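Local coordinates for protein glucose-resistance amylase regulator (Weissella paramesenteroides ATCC 33313, PDB 4RK6) that binds D-glucose in its LacI-family sugar-binding region and probably acts as a DNA-binding transcriptional repressor, at residues Thr174-Val179 with Met208-Lys213; Gln228-Ala233 with Ile275-Val280; Glu27-Leu32 with Leu43-Leu48; Thr181-Asp184 with Pro189-Ala192; Tyr33-Ser38 with Ile250-Phe255. All coordinates share one frame; numbering follows the deposited sequence.

Contact 1 (Thr174-Val179 with Met208-Lys213); sequences TGYTSV and MSDHGK
Y176 and D210 carry the polar half of this contact, Y176 OH donating to D210 OD2 over 2.6 Å. With CG anti to the backbone N (chi1 -163°), the tyrosine ring extends across to the second helix. D210 OD2 sits at the ring edge, in its plane, and accepts through the anti lone pair, the one turned away from OD1. The two side chains cross at about a right angle, ring and carboxylate planes being 55° apart. OD1 forms a salt bridge with R234 of the second subunit, so each carboxylate oxygen has a partner, one within the chain and one across the dimer; such a cationic partner would probably favour the charged acid. H211 CE1 approaches Y176 OH obliquely at 3.5 Å, its imidazole steadied by the bond from ND1 to A207 O. The contact joins consecutive helices, 172-182 and 198-210, of the alpha/beta lobe. The second helix closes in a Schellman motif: K213 N reaches M208 O at 2.9 Å, G212 N reaches S209 O weakly at 3.5 Å, and G212 has positive phi. The apolar half lies where V179 CG2 meets SE of the selenomethionine M208 at 4.1 Å, these side chains crossing nearly perpendicularly. M208 leaves its backbone away from the first helix, and bends at chi2 and chi3 bring the selenium back; I185 also touches the M208 side chain, while V179 rests on L204 and A207.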
# COMPACT_ATOMS: atom_id res chain seq x y z
N THR A 174 10.24 -5.10 12.05
CA THR A 174 10.09 -6.14 13.06
C THR A 174 10.55 -7.49 12.51
O THR A 174 11.24 -8.26 13.19
CB THR A 174 8.66 -6.18 13.59
OG1 THR A 174 8.40 -5.00 14.37
CG2 THR A 174 8.38 -7.45 14.42
N GLY A 175 10.19 -7.81 11.28
CA GLY A 175 10.72 -9.04 10.71
C GLY A 175 12.25 -9.04 10.59
O GLY A 175 12.90 -10.04 10.88
N TYR A 176 12.79 -7.93 10.12
CA TYR A 176 14.23 -7.81 9.91
C TYR A 176 14.98 -7.93 11.23
O TYR A 176 15.98 -8.67 11.33
CB TYR A 176 14.56 -6.49 9.23
CG TYR A 176 15.94 -6.48 8.61
CD1 TYR A 176 17.07 -6.23 9.38
CD2 TYR A 176 16.12 -6.76 7.26
CE1 TYR A 176 18.34 -6.25 8.81
CE2 TYR A 176 17.37 -6.78 6.68
CZ TYR A 176 18.49 -6.53 7.47
OH TYR A 176 19.75 -6.57 6.91
N THR A 177 14.51 -7.20 12.22
CA THR A 177 15.20 -7.16 13.52
C THR A 177 15.06 -8.44 14.32
O THR A 177 15.92 -8.75 15.15
CB THR A 177 14.79 -5.94 14.39
OG1 THR A 177 13.40 -5.99 14.75
CG2 THR A 177 15.09 -4.64 13.69
N SER A 178 13.98 -9.19 14.09
CA SER A 178 13.74 -10.39 14.89
C SER A 178 14.94 -11.33 14.87
O SER A 178 15.35 -11.85 15.90
CB SER A 178 12.48 -11.13 14.41
OG SER A 178 12.65 -11.65 13.10
N VAL A 179 15.48 -11.58 13.68
CA VAL A 179 16.54 -12.59 13.53
C VAL A 179 17.94 -12.00 13.51
O VAL A 179 18.90 -12.73 13.35
CB VAL A 179 16.33 -13.43 12.25
CG1 VAL A 179 15.12 -14.32 12.43
CG2 VAL A 179 16.19 -12.55 11.02
N MSE A 208 17.89 -12.49 6.33
CA MSE A 208 18.66 -13.71 6.05
C MSE A 208 19.61 -13.47 4.90
O MSE A 208 20.82 -13.79 5.01
CB MSE A 208 17.77 -14.93 5.76
CG MSE A 208 16.80 -15.31 6.88
SE MSE A 208 17.62 -15.54 8.68
CE MSE A 208 18.42 -17.27 8.22
N SER A 209 19.09 -12.92 3.79
CA SER A 209 19.91 -12.68 2.58
C SER A 209 21.09 -11.76 2.84
O SER A 209 22.17 -11.97 2.30
CB SER A 209 19.08 -12.06 1.44
OG SER A 209 18.06 -12.94 1.04
N ASP A 210 20.86 -10.73 3.66
CA ASP A 210 21.88 -9.72 3.96
C ASP A 210 23.00 -10.27 4.86
O ASP A 210 24.05 -9.63 5.00
CB ASP A 210 21.26 -8.52 4.66
CG ASP A 210 20.40 -7.64 3.73
OD1 ASP A 210 20.42 -7.81 2.49
OD2 ASP A 210 19.77 -6.71 4.28
N HIS A 211 22.76 -11.42 5.48
CA HIS A 211 23.73 -12.05 6.39
C HIS A 211 24.17 -13.42 5.93
O HIS A 211 24.44 -14.31 6.75
CB HIS A 211 23.17 -12.08 7.80
CG HIS A 211 22.92 -10.71 8.36
ND1 HIS A 211 21.77 -10.00 8.11
CD2 HIS A 211 23.69 -9.91 9.12
CE1 HIS A 211 21.84 -8.82 8.69
NE2 HIS A 211 23.00 -8.74 9.32
N GLY A 212 24.25 -13.57 4.61
CA GLY A 212 24.82 -14.76 3.97
C GLY A 212 24.01 -16.04 4.10
O GLY A 212 24.57 -17.14 4.04
N LYS A 213 22.69 -15.91 4.29
CA LYS A 213 21.82 -17.06 4.42
C LYS A 213 20.72 -16.96 3.38
O LYS A 213 20.63 -15.97 2.66
CB LYS A 213 21.27 -17.13 5.84
CG LYS A 213 22.38 -17.39 6.89
CD LYS A 213 21.86 -17.83 8.24
CE LYS A 213 23.00 -18.21 9.20
NZ LYS A 213 23.68 -19.48 8.84

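Contact 2 (Gln228-Ala233 with Ile275-Val280); sequences QQTEIA and IQRDSV
T230 and E231, neighbours on the short helix 229-232, meet the guanidinium of R277 in two different ways. The segment begins at Q228, whose carbonyl oxygen accepts from both E231 N and I232 N. Q229 turns away to the dimer interface, its NE2 bonding to Q202 OE1 and to OE1 of Q229 in the second subunit. At T230, OG1 lies between the backbone N and the carbonyl carbon (chi1 67°), within reach of both L227 O and the arginine. R277 NH1 donates to T230 OG1 over 2.8 Å, but the bond is bent to 132° at the hydrogen and the oxygen is tilted 27° out of the guanidinium plane. The same nitrogen also bonds L237 O. E231 comes next and works over a face: its CG stands 3.8 Å above the guanidinium plane, towards the rim. The opposite face carries I275 CG2 at 3.7 Å, which leaves the flat group sandwiched between aliphatic carbons. E231 OE2 and R277 NH2 are 4.3 Å apart with no N-H directed at the oxygen, so the attraction is one of charge alone. Water 1, in the guanidinium plane, closes the gap, accepting from R277 NH2 at 2.9 Å and donating to E231 OE2 at 2.7 Å. A233 N returns to Q229 O, and A233 then leaves helical geometry. The arrangement ties the chain after strand 267-275 to the helical turn that follows, a few residues on, I224 and D225 of the glucose pocket, in the periplasmic-binding-protein-like fold; the T230 side chain lies about 10 Å from the sugar.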
# COMPACT_ATOMS: atom_id res chain seq x y z
N GLN A 228 0.06 -8.74 -2.23
CA GLN A 228 1.04 -8.71 -3.32
C GLN A 228 2.49 -8.93 -2.90
O GLN A 228 3.25 -9.54 -3.64
CB GLN A 228 0.94 -7.39 -4.08
CG GLN A 228 1.89 -7.30 -5.27
CD GLN A 228 1.86 -5.94 -5.95
OE1 GLN A 228 1.74 -4.90 -5.30
NE2 GLN A 228 2.00 -5.95 -7.27
N GLN A 229 2.89 -8.46 -1.73
CA GLN A 229 4.28 -8.68 -1.29
C GLN A 229 4.70 -10.15 -1.31
O GLN A 229 5.88 -10.47 -1.58
CB GLN A 229 4.53 -8.06 0.09
CG GLN A 229 5.97 -7.70 0.34
CD GLN A 229 6.42 -6.51 -0.51
OE1 GLN A 229 5.65 -5.58 -0.78
NE2 GLN A 229 7.66 -6.53 -0.92
N THR A 230 3.76 -11.07 -1.05
CA THR A 230 4.08 -12.50 -1.07
C THR A 230 4.44 -13.04 -2.45
O THR A 230 5.16 -14.01 -2.56
CB THR A 230 2.96 -13.37 -0.46
OG1 THR A 230 1.79 -13.33 -1.30
CG2 THR A 230 2.63 -12.91 0.93
N GLU A 231 3.95 -12.36 -3.48
CA GLU A 231 4.21 -12.71 -4.89
C GLU A 231 5.48 -12.04 -5.44
O GLU A 231 6.08 -12.55 -6.39
CB GLU A 231 3.02 -12.27 -5.75
CG GLU A 231 1.66 -12.82 -5.33
CD GLU A 231 0.49 -11.98 -5.83
OE1 GLU A 231 0.67 -11.14 -6.74
OE2 GLU A 231 -0.63 -12.15 -5.30
N ILE A 232 5.85 -10.90 -4.89
CA ILE A 232 7.03 -10.17 -5.39
C ILE A 232 8.29 -10.50 -4.58
O ILE A 232 9.40 -10.26 -5.04
CB ILE A 232 6.82 -8.64 -5.54
CG1 ILE A 232 6.74 -7.93 -4.22
CG2 ILE A 232 5.56 -8.34 -6.34
CD1 ILE A 232 6.44 -6.44 -4.36
N ALA A 233 8.11 -11.09 -3.40
CA ALA A 233 9.23 -11.60 -2.61
C ALA A 233 9.94 -12.69 -3.38
O ALA A 233 9.33 -13.38 -4.22
CB ALA A 233 8.73 -12.17 -1.28
N ILE A 275 -1.72 -21.01 0.76
CA ILE A 275 -1.12 -21.10 -0.54
C ILE A 275 0.35 -21.41 -0.41
O ILE A 275 1.15 -20.63 0.13
CB ILE A 275 -1.29 -19.78 -1.31
CG1 ILE A 275 -2.77 -19.44 -1.43
CG2 ILE A 275 -0.64 -19.91 -2.69
CD1 ILE A 275 -3.04 -18.15 -2.14
N GLN A 276 0.71 -22.57 -0.94
CA GLN A 276 2.07 -23.06 -0.84
C GLN A 276 2.86 -22.51 -1.99
O GLN A 276 2.46 -22.67 -3.14
CB GLN A 276 2.02 -24.58 -0.88
CG GLN A 276 3.32 -25.29 -0.79
CD GLN A 276 3.13 -26.67 -1.31
OE1 GLN A 276 2.29 -27.41 -0.78
NE2 GLN A 276 3.83 -27.00 -2.38
N ARG A 277 3.95 -21.81 -1.66
CA ARG A 277 4.85 -21.24 -2.66
C ARG A 277 6.26 -21.77 -2.39
O ARG A 277 6.44 -22.97 -2.38
CB ARG A 277 4.75 -19.72 -2.69
CG ARG A 277 3.34 -19.24 -2.99
CD ARG A 277 3.35 -17.88 -3.64
NE ARG A 277 2.02 -17.41 -4.03
CZ ARG A 277 1.35 -16.47 -3.39
NH1 ARG A 277 1.84 -15.92 -2.28
NH2 ARG A 277 0.18 -16.08 -3.86
N ASP A 278 7.25 -20.91 -2.17
CA ASP A 278 8.66 -21.32 -2.21
C ASP A 278 9.46 -21.09 -0.93
O ASP A 278 10.68 -21.25 -0.92
CB ASP A 278 9.35 -20.62 -3.40
CG ASP A 278 8.75 -21.02 -4.73
OD1 ASP A 278 8.45 -22.21 -4.91
OD2 ASP A 278 8.58 -20.16 -5.60
N SER A 279 8.78 -20.79 0.17
CA SER A 279 9.48 -20.38 1.38
C SER A 279 9.46 -21.38 2.52
O SER A 279 9.81 -21.02 3.64
CB SER A 279 8.94 -19.02 1.87
OG SER A 279 7.59 -19.11 2.28
N VAL A 280 9.07 -22.64 2.24
CA VAL A 280 9.09 -23.68 3.28
C VAL A 280 9.84 -24.92 2.82
O VAL A 280 9.61 -25.44 1.75
CB VAL A 280 7.65 -24.08 3.70
CG1 VAL A 280 7.69 -25.15 4.77
CG2 VAL A 280 6.89 -22.84 4.20
O HOH W 1 -1.31 -13.65 -3.21

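Contact 3 (Glu27-Leu32 with Leu43-Leu48); sequences EIIKGL and LLITYL
Segments 27-32 and 43-48 run nearly antiparallel, their axes at 160° and 10.7 Å apart at closest approach, which sets I29 opposite I45 and L32 opposite L43 (CA to CA 8.1 Å for the latter pair). All the contact is apolar, and I29 divides it between two strand residues. Its longer branch meets I45 tip to tip, I29 CD1 lying 3.9 Å from I45 CD1. Its CG2 branch instead turns to L43, with I29 CG2 4.2 Å from L43 CD2 and the side chains passing obliquely. L43 sets CG anti to its own backbone N (chi1 -176°), and this carries CD2 up to the helix, where it also meets L32 CB at 4.3 Å. One leucine methyl thus touches successive turns of the helix. The four residues are buried and meet at ordinary van der Waals distances. Helix 24-39 and strand 42-48 belong to a beta-alpha-beta crossover with strand 12-18, whose V15 is touched by both L32 and L43. L32 also reaches M252 on helix 244-257. Strand 42-48 is an edge strand of the sheet within this chain, and there I45 packs against I45 of the second subunit and forms backbone hydrogen bonds to that chain, while I29 packs on Y47 of that subunit.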
# COMPACT_ATOMS: atom_id res chain seq x y z
N GLU A 27 -7.92 -3.47 0.25
CA GLU A 27 -8.61 -4.66 -0.27
C GLU A 27 -10.00 -4.82 0.34
O GLU A 27 -10.97 -5.18 -0.34
CB GLU A 27 -7.79 -5.92 -0.01
CG GLU A 27 -6.57 -6.05 -0.92
CD GLU A 27 -6.95 -6.50 -2.31
OE1 GLU A 27 -7.22 -7.71 -2.52
OE2 GLU A 27 -6.98 -5.63 -3.20
N ILE A 28 -10.11 -4.55 1.64
CA ILE A 28 -11.43 -4.53 2.28
C ILE A 28 -12.28 -3.44 1.64
O ILE A 28 -13.44 -3.68 1.31
CB ILE A 28 -11.32 -4.36 3.81
CG1 ILE A 28 -10.81 -5.65 4.44
CG2 ILE A 28 -12.68 -3.97 4.40
CD1 ILE A 28 -10.60 -5.56 5.93
N ILE A 29 -11.70 -2.26 1.43
CA ILE A 29 -12.44 -1.14 0.88
C ILE A 29 -12.95 -1.44 -0.54
O ILE A 29 -14.07 -1.03 -0.91
CB ILE A 29 -11.60 0.16 0.93
CG1 ILE A 29 -11.52 0.64 2.38
CG2 ILE A 29 -12.20 1.25 0.06
CD1 ILE A 29 -10.53 1.76 2.62
N LYS A 30 -12.15 -2.18 -1.31
CA LYS A 30 -12.57 -2.60 -2.65
C LYS A 30 -13.86 -3.40 -2.59
O LYS A 30 -14.76 -3.18 -3.39
CB LYS A 30 -11.45 -3.36 -3.36
CG LYS A 30 -10.50 -2.42 -4.09
CD LYS A 30 -9.11 -3.00 -4.31
CE LYS A 30 -8.14 -1.91 -4.73
NZ LYS A 30 -6.73 -2.39 -4.77
N GLY A 31 -13.96 -4.30 -1.61
CA GLY A 31 -15.16 -5.11 -1.41
C GLY A 31 -16.35 -4.29 -0.95
O GLY A 31 -17.48 -4.44 -1.47
N LEU A 32 -16.13 -3.45 0.06
CA LEU A 32 -17.17 -2.53 0.55
C LEU A 32 -17.73 -1.69 -0.58
O LEU A 32 -18.94 -1.55 -0.73
CB LEU A 32 -16.60 -1.57 1.58
CG LEU A 32 -16.42 -2.09 2.99
CD1 LEU A 32 -15.72 -0.99 3.75
CD2 LEU A 32 -17.77 -2.40 3.63
N LEU A 43 -19.66 5.80 -0.09
CA LEU A 43 -18.71 5.37 0.92
C LEU A 43 -17.83 6.54 1.37
O LEU A 43 -17.17 7.16 0.55
CB LEU A 43 -17.87 4.26 0.32
CG LEU A 43 -16.87 3.57 1.21
CD1 LEU A 43 -17.59 2.96 2.41
CD2 LEU A 43 -16.14 2.52 0.39
N LEU A 44 -17.86 6.87 2.65
CA LEU A 44 -16.96 7.91 3.23
C LEU A 44 -15.85 7.18 3.96
O LEU A 44 -16.14 6.31 4.80
CB LEU A 44 -17.71 8.78 4.22
CG LEU A 44 -18.33 10.09 3.75
CD1 LEU A 44 -19.05 9.95 2.42
CD2 LEU A 44 -19.26 10.61 4.84
N ILE A 45 -14.61 7.54 3.69
CA ILE A 45 -13.47 6.95 4.37
C ILE A 45 -12.83 8.01 5.27
O ILE A 45 -12.60 9.15 4.85
CB ILE A 45 -12.43 6.42 3.37
CG1 ILE A 45 -13.05 5.47 2.35
CG2 ILE A 45 -11.26 5.78 4.10
CD1 ILE A 45 -13.56 4.17 2.93
N THR A 46 -12.58 7.62 6.52
CA THR A 46 -12.01 8.52 7.50
C THR A 46 -10.87 7.75 8.18
O THR A 46 -10.91 6.52 8.28
CB THR A 46 -13.06 8.99 8.55
OG1 THR A 46 -13.56 7.86 9.28
CG2 THR A 46 -14.21 9.72 7.88
N TYR A 47 -9.84 8.47 8.62
CA TYR A 47 -8.75 7.87 9.37
C TYR A 47 -8.86 8.20 10.85
O TYR A 47 -9.47 9.21 11.25
CB TYR A 47 -7.38 8.31 8.83
CG TYR A 47 -7.10 7.73 7.46
CD1 TYR A 47 -6.65 6.43 7.32
CD2 TYR A 47 -7.30 8.49 6.31
CE1 TYR A 47 -6.39 5.89 6.07
CE2 TYR A 47 -7.05 7.96 5.05
CZ TYR A 47 -6.59 6.66 4.94
OH TYR A 47 -6.34 6.12 3.70
N LEU A 48 -8.31 7.31 11.66
CA LEU A 48 -8.36 7.44 13.11
C LEU A 48 -6.95 7.30 13.68
O LEU A 48 -6.27 6.30 13.42
CB LEU A 48 -9.26 6.35 13.70
CG LEU A 48 -9.74 6.60 15.12
CD1 LEU A 48 -10.95 7.52 15.09
CD2 LEU A 48 -10.09 5.28 15.78

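Contact 4 (Thr181-Asp184 with Pro189-Ala192); sequences TGYD and PFTA
Y183 and F190 form a T-shaped pair in which the phenylalanine edge is aimed at the tyrosine face. The planes stand at 89° and the ring centroids are 5.0 Å apart, both as expected of an edge-to-face stack. F190 CE2 is the leading atom, 3.6 Å above the tyrosine plane and over the ring centre; seen from F190, Y183 CD2 lies in the plane of its ring. F190 gets there with CG placed between its backbone N and carbonyl carbon (chi1 45°), which brings the ring end to Y183 although the first bond of the side chain does not head that way. P189 adds an aliphatic neighbour: P189 CG lies 3.7 Å from Y183 CD1, oblique to the ring, and P189 CD is 3.9 Å from the same atom. The tyrosine is also fixed at its far end, where OH is hydrogen-bonded to L165 O of strand 163-166. F164 of that strand touches both Y183 and P189. The aromatic pair bridges the two ends of the loop that leads from helix 172-182 into strand 192-195, an alpha-to-beta connection of the parallel alpha/beta lobe in the periplasmic-binding-protein-like fold.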
# COMPACT_ATOMS: atom_id res chain seq x y z
N THR A 181 18.72 -8.77 15.78
CA THR A 181 18.96 -8.30 17.14
C THR A 181 18.11 -9.06 18.18
O THR A 181 18.45 -9.07 19.35
CB THR A 181 18.76 -6.78 17.22
OG1 THR A 181 17.44 -6.46 16.81
CG2 THR A 181 19.76 -6.06 16.32
N GLY A 182 17.04 -9.71 17.76
CA GLY A 182 16.19 -10.48 18.66
C GLY A 182 16.73 -11.86 19.00
O GLY A 182 16.55 -12.36 20.13
N TYR A 183 17.33 -12.49 17.99
CA TYR A 183 17.98 -13.79 18.12
C TYR A 183 19.33 -13.73 17.41
O TYR A 183 19.64 -12.77 16.72
CB TYR A 183 17.11 -14.91 17.53
CG TYR A 183 15.84 -15.11 18.29
CD1 TYR A 183 15.80 -15.96 19.40
CD2 TYR A 183 14.66 -14.45 17.93
CE1 TYR A 183 14.65 -16.14 20.13
CE2 TYR A 183 13.49 -14.63 18.66
CZ TYR A 183 13.49 -15.47 19.76
OH TYR A 183 12.35 -15.66 20.48
N ASP A 184 20.12 -14.77 17.60
CA ASP A 184 21.43 -14.91 16.98
C ASP A 184 21.24 -15.51 15.60
O ASP A 184 20.86 -16.68 15.48
CB ASP A 184 22.28 -15.83 17.87
CG ASP A 184 23.64 -16.15 17.29
OD1 ASP A 184 24.02 -15.62 16.22
OD2 ASP A 184 24.33 -16.97 17.93
N PRO A 189 17.33 -20.54 17.04
CA PRO A 189 16.81 -21.66 17.82
C PRO A 189 15.53 -22.25 17.25
O PRO A 189 15.04 -23.25 17.77
CB PRO A 189 16.55 -21.04 19.20
CG PRO A 189 16.35 -19.59 18.95
CD PRO A 189 17.12 -19.25 17.71
N PHE A 190 15.02 -21.65 16.18
CA PHE A 190 13.87 -22.14 15.47
C PHE A 190 14.18 -22.33 13.99
O PHE A 190 15.03 -21.64 13.42
CB PHE A 190 12.67 -21.19 15.63
CG PHE A 190 13.02 -19.74 15.46
CD1 PHE A 190 12.98 -19.14 14.21
CD2 PHE A 190 13.37 -18.95 16.56
CE1 PHE A 190 13.29 -17.80 14.06
CE2 PHE A 190 13.67 -17.61 16.42
CZ PHE A 190 13.64 -17.03 15.16
N THR A 191 13.47 -23.25 13.37
CA THR A 191 13.67 -23.59 11.95
C THR A 191 12.64 -22.96 11.03
O THR A 191 12.82 -22.97 9.80
CB THR A 191 13.67 -25.12 11.73
OG1 THR A 191 12.39 -25.68 12.11
CG2 THR A 191 14.80 -25.76 12.52
N ALA A 192 11.55 -22.46 11.62
CA ALA A 192 10.45 -21.83 10.89
C ALA A 192 9.92 -20.66 11.67
O ALA A 192 9.94 -20.64 12.91
CB ALA A 192 9.34 -22.82 10.62

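Contact 5 (Tyr33-Ser38 with Ile250-Phe255); sequences YETTIS and IAMQLF
T35 and the selenomethionine M252 make the main packing contact between these helices, sliding past each other in opposite directions. T35 CG2 comes to 3.5 Å from M252 CG, tighter than usual for two carbons. M252 has CG anti to its backbone N (chi1 -175°) and bends at chi2, which carries the selenium on past T35 to the next residue. There T36 CG2 lies 3.9 Å from M252 SE, the side chains crossing at about a right angle. The helix axes are 8.9 Å apart at 36°, so helices 24-39 and 244-257 run in roughly the same direction. They pack side by side against the parallel sheet of a Rossmann-like lobe, with A251 and M252 resting on F71 of strand 69-72. Between the two segments the polar link is indirect: water 2 donates to Q253 OE1 at 2.7 Å and is also hydrogen-bonded to T35 OG1 at 3.2 Å. The other end of that amide is held by D257, through Q253 NE2. Within the first helix, T36 OG1 donates to Y33 O over 2.9 Å, joining I37 N on the same face of that carbonyl and leaving the T36 methyl to meet the selenium. Just before the second segment, on the same helix, R249 forms a direct salt bridge with E34.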
# COMPACT_ATOMS: atom_id res chain seq x y z
N TYR A 33 -16.83 -1.13 -1.37
CA TYR A 33 -17.16 -0.26 -2.47
C TYR A 33 -18.02 -0.94 -3.53
O TYR A 33 -19.03 -0.38 -3.98
CB TYR A 33 -15.87 0.24 -3.10
CG TYR A 33 -16.06 1.30 -4.13
CD1 TYR A 33 -16.19 2.64 -3.76
CD2 TYR A 33 -16.08 0.98 -5.49
CE1 TYR A 33 -16.35 3.63 -4.72
CE2 TYR A 33 -16.25 1.96 -6.45
CZ TYR A 33 -16.38 3.28 -6.07
OH TYR A 33 -16.54 4.24 -7.04
N GLU A 34 -17.64 -2.15 -3.94
CA GLU A 34 -18.47 -2.85 -4.91
C GLU A 34 -19.90 -3.11 -4.42
O GLU A 34 -20.82 -3.03 -5.21
CB GLU A 34 -17.81 -4.12 -5.46
CG GLU A 34 -17.33 -5.15 -4.47
CD GLU A 34 -16.57 -6.26 -5.17
OE1 GLU A 34 -17.01 -6.67 -6.25
OE2 GLU A 34 -15.53 -6.72 -4.64
N THR A 35 -20.09 -3.38 -3.13
CA THR A 35 -21.44 -3.62 -2.63
C THR A 35 -22.20 -2.32 -2.38
O THR A 35 -23.41 -2.27 -2.58
CB THR A 35 -21.43 -4.53 -1.37
OG1 THR A 35 -20.79 -5.76 -1.71
CG2 THR A 35 -22.84 -4.83 -0.90
N THR A 36 -21.51 -1.26 -1.95
CA THR A 36 -22.16 0.05 -1.79
C THR A 36 -22.62 0.60 -3.14
O THR A 36 -23.72 1.14 -3.26
CB THR A 36 -21.26 1.11 -1.13
OG1 THR A 36 -20.11 1.36 -1.95
CG2 THR A 36 -20.83 0.66 0.25
N ILE A 37 -21.76 0.45 -4.14
CA ILE A 37 -22.04 0.96 -5.49
C ILE A 37 -23.35 0.36 -6.02
O ILE A 37 -24.23 1.07 -6.51
CB ILE A 37 -20.84 0.72 -6.46
CG1 ILE A 37 -20.48 2.02 -7.19
CG2 ILE A 37 -21.08 -0.42 -7.46
CD1 ILE A 37 -19.81 3.04 -6.30
N SER A 38 -23.49 -0.96 -5.89
CA SER A 38 -24.62 -1.66 -6.46
C SER A 38 -25.89 -1.52 -5.62
O SER A 38 -26.97 -1.86 -6.09
CB SER A 38 -24.27 -3.13 -6.68
OG SER A 38 -23.79 -3.71 -5.49
N ILE A 250 -19.38 -8.86 2.47
CA ILE A 250 -20.27 -9.51 3.43
C ILE A 250 -20.64 -8.56 4.57
O ILE A 250 -21.80 -8.53 5.01
CB ILE A 250 -19.66 -10.84 3.91
CG1 ILE A 250 -19.56 -11.83 2.73
CG2 ILE A 250 -20.44 -11.47 5.05
CD1 ILE A 250 -20.88 -12.25 2.11
N ALA A 251 -19.69 -7.76 5.03
CA ALA A 251 -20.03 -6.73 6.03
C ALA A 251 -21.12 -5.77 5.51
O ALA A 251 -22.09 -5.46 6.20
CB ALA A 251 -18.80 -5.95 6.46
N MSE A 252 -20.99 -5.31 4.28
CA MSE A 252 -21.98 -4.41 3.71
C MSE A 252 -23.28 -5.16 3.52
O MSE A 252 -24.36 -4.62 3.80
CB MSE A 252 -21.46 -3.79 2.41
CG MSE A 252 -22.40 -2.74 1.83
SE MSE A 252 -22.79 -1.24 3.01
CE MSE A 252 -24.31 -0.45 2.03
N GLN A 253 -23.21 -6.40 3.08
CA GLN A 253 -24.44 -7.19 2.89
C GLN A 253 -25.20 -7.43 4.20
O GLN A 253 -26.43 -7.43 4.23
CB GLN A 253 -24.16 -8.54 2.23
CG GLN A 253 -25.40 -9.13 1.59
CD GLN A 253 -25.92 -8.25 0.49
OE1 GLN A 253 -25.15 -7.78 -0.37
NE2 GLN A 253 -27.22 -8.00 0.48
N LEU A 254 -24.45 -7.67 5.26
CA LEU A 254 -25.04 -7.80 6.58
C LEU A 254 -25.84 -6.56 6.94
O LEU A 254 -26.99 -6.66 7.40
CB LEU A 254 -23.94 -8.07 7.61
CG LEU A 254 -24.36 -8.49 9.01
CD1 LEU A 254 -25.10 -9.81 8.95
CD2 LEU A 254 -23.12 -8.61 9.89
N PHE A 255 -25.28 -5.38 6.67
CA PHE A 255 -25.98 -4.13 6.95
C PHE A 255 -27.23 -4.01 6.08
O PHE A 255 -28.33 -3.68 6.57
CB PHE A 255 -25.06 -2.92 6.75
CG PHE A 255 -25.79 -1.60 6.72
CD1 PHE A 255 -26.44 -1.13 7.85
CD2 PHE A 255 -25.84 -0.85 5.57
CE1 PHE A 255 -27.14 0.06 7.83
CE2 PHE A 255 -26.53 0.36 5.54
CZ PHE A 255 -27.18 0.82 6.67
O HOH W 2 -22.63 -8.27 -1.06

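Contacts 3 and 5 share helix 24-39 and touch through L43 with Y33 and L32 with M252; contacts 1 and 4 share helix 172-182, where V179 packs on F190. The pairs lie far apart, the centres of contacts 1 and 5 about 41 Å from each other. Contact 3 alone has every touching residue buried, and it is purely aliphatic. The other four are partly buried and more varied: a charged hydrogen bond in contact 1, an aromatic pair in contact 4, tight packing with a bridging water in contact 5. Contact 2, near the sugar, relies on a guanidinium and another water. All except contact 4 also reach the second subunit.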